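Local coordinates for E3 SUMO-protein ligase SIZ1 (Saccharomyces cerevisiae, PDB 3I2D) that acts as a SUMO E3 ligase of the PIAS family, promoting attachment of SUMO (Smt3) to septins and PCNA through its SP-RING zinc finger, which engages UBC9, at residues A[72-77]-A[120-125]; A[124-127]-A[131-134]. One frame throughout, in Å; residues are numbered along the deposited sequence.

Overall arrangement
Both contacts fall within the PINIT domain, far from the zinc site of the SP-RING. Running from the N terminus, the chain enters strand 74-90 at residues 72-77, passes through strand 93-100 and helix 104-111, and comes back along strand 117-125, where contact 1 closes a loop of 42 intervening residues. Strand 195-204 lies between these two strands in the sheet, so contact 1 reaches across it by side chains. Neither contact nests in nor crosses the other: contact 2 begins on the residues where contact 1 ends, sharing Gly124 and Met125, and closes a short loop with three residues between its segments. Their centres lie about 13 Å apart, contact 1 buried and contact 2 at the surface.

Contact 1. Residues A[72-77]-A[120-125]; sequences PFYKIQ and YLFSGM
Tyr74 lays a face of its ring against the edge of Tyr120, a T-shaped pair with planes at 78°. The nearest atoms are Tyr74 CD2 and Tyr120 CE2, 4.1 Å apart, and CD2 lies close to the plane of the Tyr120 ring. The opposite edge of the tyrosine ring, CE1 with the hydroxyl end, goes to Phe122, which lies on the same side of the ring plane as Tyr120. Tyr74 CE1 sits 3.8 Å from Phe122 CZ, in the plane of the phenylalanine at its edge, and Tyr74 OH comes to 3.6 Å from Phe122 CE2, also near that plane. These two side chains approach from opposite directions, with planes inclined at 70°. The three rings form an aromatic cluster on the antiparallel sheet of the PINIT domain. Strand 195-204 runs between strands 74-90 and 117-125, so no backbone bond joins the two segments, and the rings span the gap over it; Met204 of that middle strand touches both tyrosines. Tyr74 CG is set between the backbone N and the carbonyl carbon (chi1 59°), which carries the ring toward strand 117-125. Ile76 adds a lighter touch: Ile76 CD1, at the end of its extended chain, meets Phe122 CZ at 4.3 Å. Beyond the two segments, the Phe122 ring also meets Phe68.

Contact 2. Residues A[124-127]-A[131-134]; sequences GMIN and SRGN
Arg132 reaches back toward the end of strand 117-125 and donates from NH1 to the backbone carbonyl of Ile126. Starting at CB, the chain sets out with CG beside its own backbone N (chi1 -73°) and bends at chi3 (56°), which brings the guanidinium alongside Ile126. Arg132 CG passes 3.9 Å and Arg132 CD 3.6 Å from Ile126 O. NE makes a hydrogen bond to Pro64 O, outside the two segments. Arg132 CZ follows at 3.7 Å from Ile126 O. At the tip, Arg132 NH1 is 2.6 Å from Ile126 O, with an N-H...O angle of 143°; it approaches in the carbonyl plane, on a lone pair, and the oxygen is nearly coplanar with the guanidinium. Arg132 NH1 also lies 3.7 Å from Ile126 CG2, the two side chains running side by side in the same direction. At the base of the arginine, Ser131 OG accepts from Gly133 N at 2.9 Å, an ST turn in the loop that leads to strand 143-147 of the PINIT domain. With an alanine here, the Ile126 carbonyl and that of Pro64 would probably both lose their guanidinium donor, leaving this loop less firmly tied to the strand end. Since NH1 holds the carbonyl of Ile126 and NE that of Pro64, in another part of the chain, the likely positive guanidinium works as a bridge between backbone dipoles, with no carboxylate taking part in the contact.

Contact 1. Residues A[72-77]-A[120-125]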
loop_
_atom_site.group_PDB
_atom_site.type_symbol
_atom_site.label_atom_id
_atom_site.label_comp_id
_atom_site.label_asym_id
_atom_site.label_seq_id
_atom_site.Cartn_x
_atom_site.Cartn_y
_atom_site.Cartn_z
ATOM N N PRO A 72 -2.953 0.325 -1.548
ATOM C CA PRO A 72 -3.219 0.686 -2.939
ATOM C C PRO A 72 -2.370 -0.133 -3.909
ATOM O O PRO A 72 -2.508 0.021 -5.125
ATOM C CB PRO A 72 -2.873 2.170 -2.975
ATOM C CG PRO A 72 -1.759 2.267 -1.976
ATOM C CD PRO A 72 -2.269 1.418 -0.837
ATOM N N PHE A 73 -1.516 -1.014 -3.379
ATOM C CA PHE A 73 -0.640 -1.840 -4.221
ATOM C C PHE A 73 -1.192 -3.185 -4.676
ATOM O O PHE A 73 -0.572 -3.883 -5.474
ATOM C CB PHE A 73 0.727 -2.028 -3.554
ATOM C CG PHE A 73 1.525 -0.772 -3.498
ATOM C CD1 PHE A 73 1.741 -0.118 -2.287
ATOM C CD2 PHE A 73 1.998 -0.193 -4.669
ATOM C CE1 PHE A 73 2.409 1.092 -2.243
ATOM C CE2 PHE A 73 2.671 1.024 -4.638
ATOM C CZ PHE A 73 2.878 1.667 -3.423
ATOM N N TYR A 74 -2.346 -3.563 -4.151
ATOM C CA TYR A 74 -2.979 -4.785 -4.592
ATOM C C TYR A 74 -4.471 -4.641 -4.333
ATOM O O TYR A 74 -4.891 -3.919 -3.428
ATOM C CB TYR A 74 -2.363 -6.008 -3.911
ATOM C CG TYR A 74 -2.424 -6.044 -2.403
ATOM C CD1 TYR A 74 -3.644 -6.193 -1.735
ATOM C CD2 TYR A 74 -1.254 -6.001 -1.641
ATOM C CE1 TYR A 74 -3.698 -6.303 -0.351
ATOM C CE2 TYR A 74 -1.296 -6.107 -0.260
ATOM C CZ TYR A 74 -2.523 -6.257 0.381
ATOM O OH TYR A 74 -2.577 -6.330 1.754
ATOM N N LYS A 75 -5.277 -5.292 -5.155
ATOM C CA LYS A 75 -6.717 -5.189 -5.028
ATOM C C LYS A 75 -7.318 -6.582 -4.962
ATOM O O LYS A 75 -7.105 -7.402 -5.862
ATOM C CB LYS A 75 -7.263 -4.422 -6.236
ATOM C CG LYS A 75 -8.651 -3.829 -6.078
ATOM C CD LYS A 75 -8.967 -2.887 -7.241
ATOM C CE LYS A 75 -7.897 -1.792 -7.361
ATOM N NZ LYS A 75 -8.150 -0.779 -8.436
ATOM N N ILE A 76 -8.052 -6.852 -3.884
ATOM C CA ILE A 76 -8.685 -8.152 -3.712
ATOM C C ILE A 76 -9.787 -8.256 -4.760
ATOM O O ILE A 76 -10.729 -7.458 -4.772
ATOM C CB ILE A 76 -9.258 -8.295 -2.296
ATOM C CG1 ILE A 76 -8.107 -8.381 -1.296
ATOM C CG2 ILE A 76 -10.131 -9.520 -2.207
ATOM C CD1 ILE A 76 -8.555 -8.463 0.149
ATOM N N GLN A 77 -9.647 -9.234 -5.647
ATOM C CA GLN A 77 -10.585 -9.431 -6.741
ATOM C C GLN A 77 -11.569 -10.563 -6.518
ATOM O O GLN A 77 -12.779 -10.346 -6.551
ATOM C CB GLN A 77 -9.806 -9.705 -8.015
ATOM C CG GLN A 77 -10.169 -8.844 -9.193
ATOM C CD GLN A 77 -9.093 -8.907 -10.256
ATOM O OE1 GLN A 77 -8.765 -9.986 -10.760
ATOM N NE2 GLN A 77 -8.525 -7.751 -10.596
ATOM N N TYR A 120 -3.027 -14.608 -2.958
ATOM C CA TYR A 120 -2.516 -14.254 -1.643
ATOM C C TYR A 120 -3.289 -14.913 -0.513
ATOM O O TYR A 120 -4.507 -15.067 -0.574
ATOM C CB TYR A 120 -2.560 -12.732 -1.452
ATOM C CG TYR A 120 -1.435 -11.969 -2.110
ATOM C CD1 TYR A 120 -0.521 -12.609 -2.953
ATOM C CD2 TYR A 120 -1.259 -10.608 -1.861
ATOM C CE1 TYR A 120 0.543 -11.914 -3.524
ATOM C CE2 TYR A 120 -0.198 -9.899 -2.431
ATOM C CZ TYR A 120 0.696 -10.560 -3.255
ATOM O OH TYR A 120 1.751 -9.870 -3.801
ATOM N N LEU A 121 -2.579 -15.322 0.522
ATOM C CA LEU A 121 -3.261 -15.897 1.654
ATOM C C LEU A 121 -3.198 -14.828 2.744
ATOM O O LEU A 121 -2.133 -14.262 3.014
ATOM C CB LEU A 121 -2.565 -17.166 2.101
ATOM C CG LEU A 121 -3.192 -17.847 3.311
ATOM C CD1 LEU A 121 -4.661 -18.154 3.048
ATOM C CD2 LEU A 121 -2.394 -19.103 3.612
ATOM N N PHE A 122 -4.350 -14.514 3.326
ATOM C CA PHE A 122 -4.423 -13.513 4.384
ATOM C C PHE A 122 -4.758 -14.189 5.696
ATOM O O PHE A 122 -5.306 -15.292 5.716
ATOM C CB PHE A 122 -5.515 -12.468 4.108
ATOM C CG PHE A 122 -5.182 -11.514 3.007
ATOM C CD1 PHE A 122 -5.194 -11.929 1.682
ATOM C CD2 PHE A 122 -4.846 -10.199 3.295
ATOM C CE1 PHE A 122 -4.878 -11.056 0.670
ATOM C CE2 PHE A 122 -4.526 -9.315 2.285
ATOM C CZ PHE A 122 -4.544 -9.744 0.969
ATOM N N SER A 123 -4.441 -13.511 6.790
ATOM C CA SER A 123 -4.735 -14.032 8.101
ATOM C C SER A 123 -5.095 -12.875 8.995
ATOM O O SER A 123 -4.533 -11.804 8.873
ATOM C CB SER A 123 -3.525 -14.755 8.661
ATOM O OG SER A 123 -3.786 -15.218 9.969
ATOM N N GLY A 124 -6.043 -13.089 9.891
ATOM C CA GLY A 124 -6.441 -12.043 10.810
ATOM C C GLY A 124 -7.003 -12.701 12.048
ATOM O O GLY A 124 -7.308 -13.885 12.026
ATOM N N MET A 125 -7.139 -11.962 13.135
ATOM C CA MET A 125 -7.690 -12.563 14.343
ATOM C C MET A 125 -9.212 -12.461 14.326
ATOM O O MET A 125 -9.766 -11.523 13.767
ATOM C CB MET A 125 -7.172 -11.857 15.597
ATOM C CG MET A 125 -5.680 -11.719 15.682
ATOM S SD MET A 125 -5.285 -10.786 17.163
ATOM C CE MET A 125 -4.290 -11.986 18.012
#

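Contact 2. Residues A[124-127]-A[131-134]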
loop_
_atom_site.group_PDB
_atom_site.type_symbol
_atom_site.label_atom_id
_atom_site.label_comp_id
_atom_site.label_asym_id
_atom_site.label_seq_id
_atom_site.Cartn_x
_atom_site.Cartn_y
_atom_site.Cartn_z
ATOM N N GLY A 124 -6.043 -13.089 9.891
ATOM C CA GLY A 124 -6.441 -12.043 10.810
ATOM C C GLY A 124 -7.003 -12.701 12.048
ATOM O O GLY A 124 -7.308 -13.885 12.026
ATOM N N MET A 125 -7.139 -11.962 13.135
ATOM C CA MET A 125 -7.690 -12.563 14.343
ATOM C C MET A 125 -9.212 -12.461 14.326
ATOM O O MET A 125 -9.766 -11.523 13.767
ATOM C CB MET A 125 -7.172 -11.857 15.597
ATOM C CG MET A 125 -5.680 -11.719 15.682
ATOM S SD MET A 125 -5.285 -10.786 17.163
ATOM C CE MET A 125 -4.290 -11.986 18.012
ATOM N N ILE A 126 -9.882 -13.432 14.938
ATOM C CA ILE A 126 -11.329 -13.422 15.018
ATOM C C ILE A 126 -11.753 -12.300 15.978
ATOM O O ILE A 126 -12.789 -11.667 15.801
ATOM C CB ILE A 126 -11.854 -14.784 15.502
ATOM C CG1 ILE A 126 -11.938 -15.757 14.321
ATOM C CG2 ILE A 126 -13.239 -14.640 16.090
ATOM C CD1 ILE A 126 -10.643 -15.972 13.588
ATOM N N ASN A 127 -10.932 -12.043 16.986
ATOM C CA ASN A 127 -11.218 -10.991 17.949
ATOM C C ASN A 127 -10.012 -10.081 18.035
ATOM O O ASN A 127 -9.226 -10.173 18.971
ATOM C CB ASN A 127 -11.518 -11.596 19.326
ATOM C CG ASN A 127 -12.944 -12.122 19.435
ATOM O OD1 ASN A 127 -13.886 -11.342 19.588
ATOM N ND2 ASN A 127 -13.112 -13.445 19.340
ATOM N N SER A 131 -10.902 -3.156 14.962
ATOM C CA SER A 131 -12.168 -3.543 14.353
ATOM C C SER A 131 -11.977 -4.619 13.289
ATOM O O SER A 131 -10.979 -4.630 12.578
ATOM C CB SER A 131 -12.834 -2.317 13.724
ATOM O OG SER A 131 -13.866 -2.698 12.826
ATOM N N ARG A 132 -12.938 -5.523 13.184
ATOM C CA ARG A 132 -12.860 -6.588 12.201
ATOM C C ARG A 132 -13.065 -5.992 10.823
ATOM O O ARG A 132 -12.681 -6.576 9.815
ATOM C CB ARG A 132 -13.933 -7.648 12.485
ATOM C CG ARG A 132 -13.650 -8.512 13.702
ATOM C CD ARG A 132 -14.854 -9.342 14.051
ATOM N NE ARG A 132 -15.293 -10.164 12.930
ATOM C CZ ARG A 132 -14.946 -11.434 12.746
ATOM N NH1 ARG A 132 -14.153 -12.037 13.621
ATOM N NH2 ARG A 132 -15.387 -12.102 11.683
ATOM N N GLY A 133 -13.675 -4.816 10.793
ATOM C CA GLY A 133 -13.937 -4.154 9.532
ATOM C C GLY A 133 -12.692 -3.549 8.931
ATOM O O GLY A 133 -12.665 -3.242 7.742
ATOM N N ASN A 134 -11.664 -3.371 9.757
ATOM C CA ASN A 134 -10.392 -2.811 9.309
ATOM C C ASN A 134 -9.268 -3.716 9.833
ATOM O O ASN A 134 -8.262 -3.253 10.369
ATOM C CB ASN A 134 -10.224 -1.393 9.854
ATOM C CG ASN A 134 -9.224 -0.586 9.052
ATOM O OD1 ASN A 134 -8.597 0.334 9.573
ATOM N ND2 ASN A 134 -9.078 -0.921 7.768
#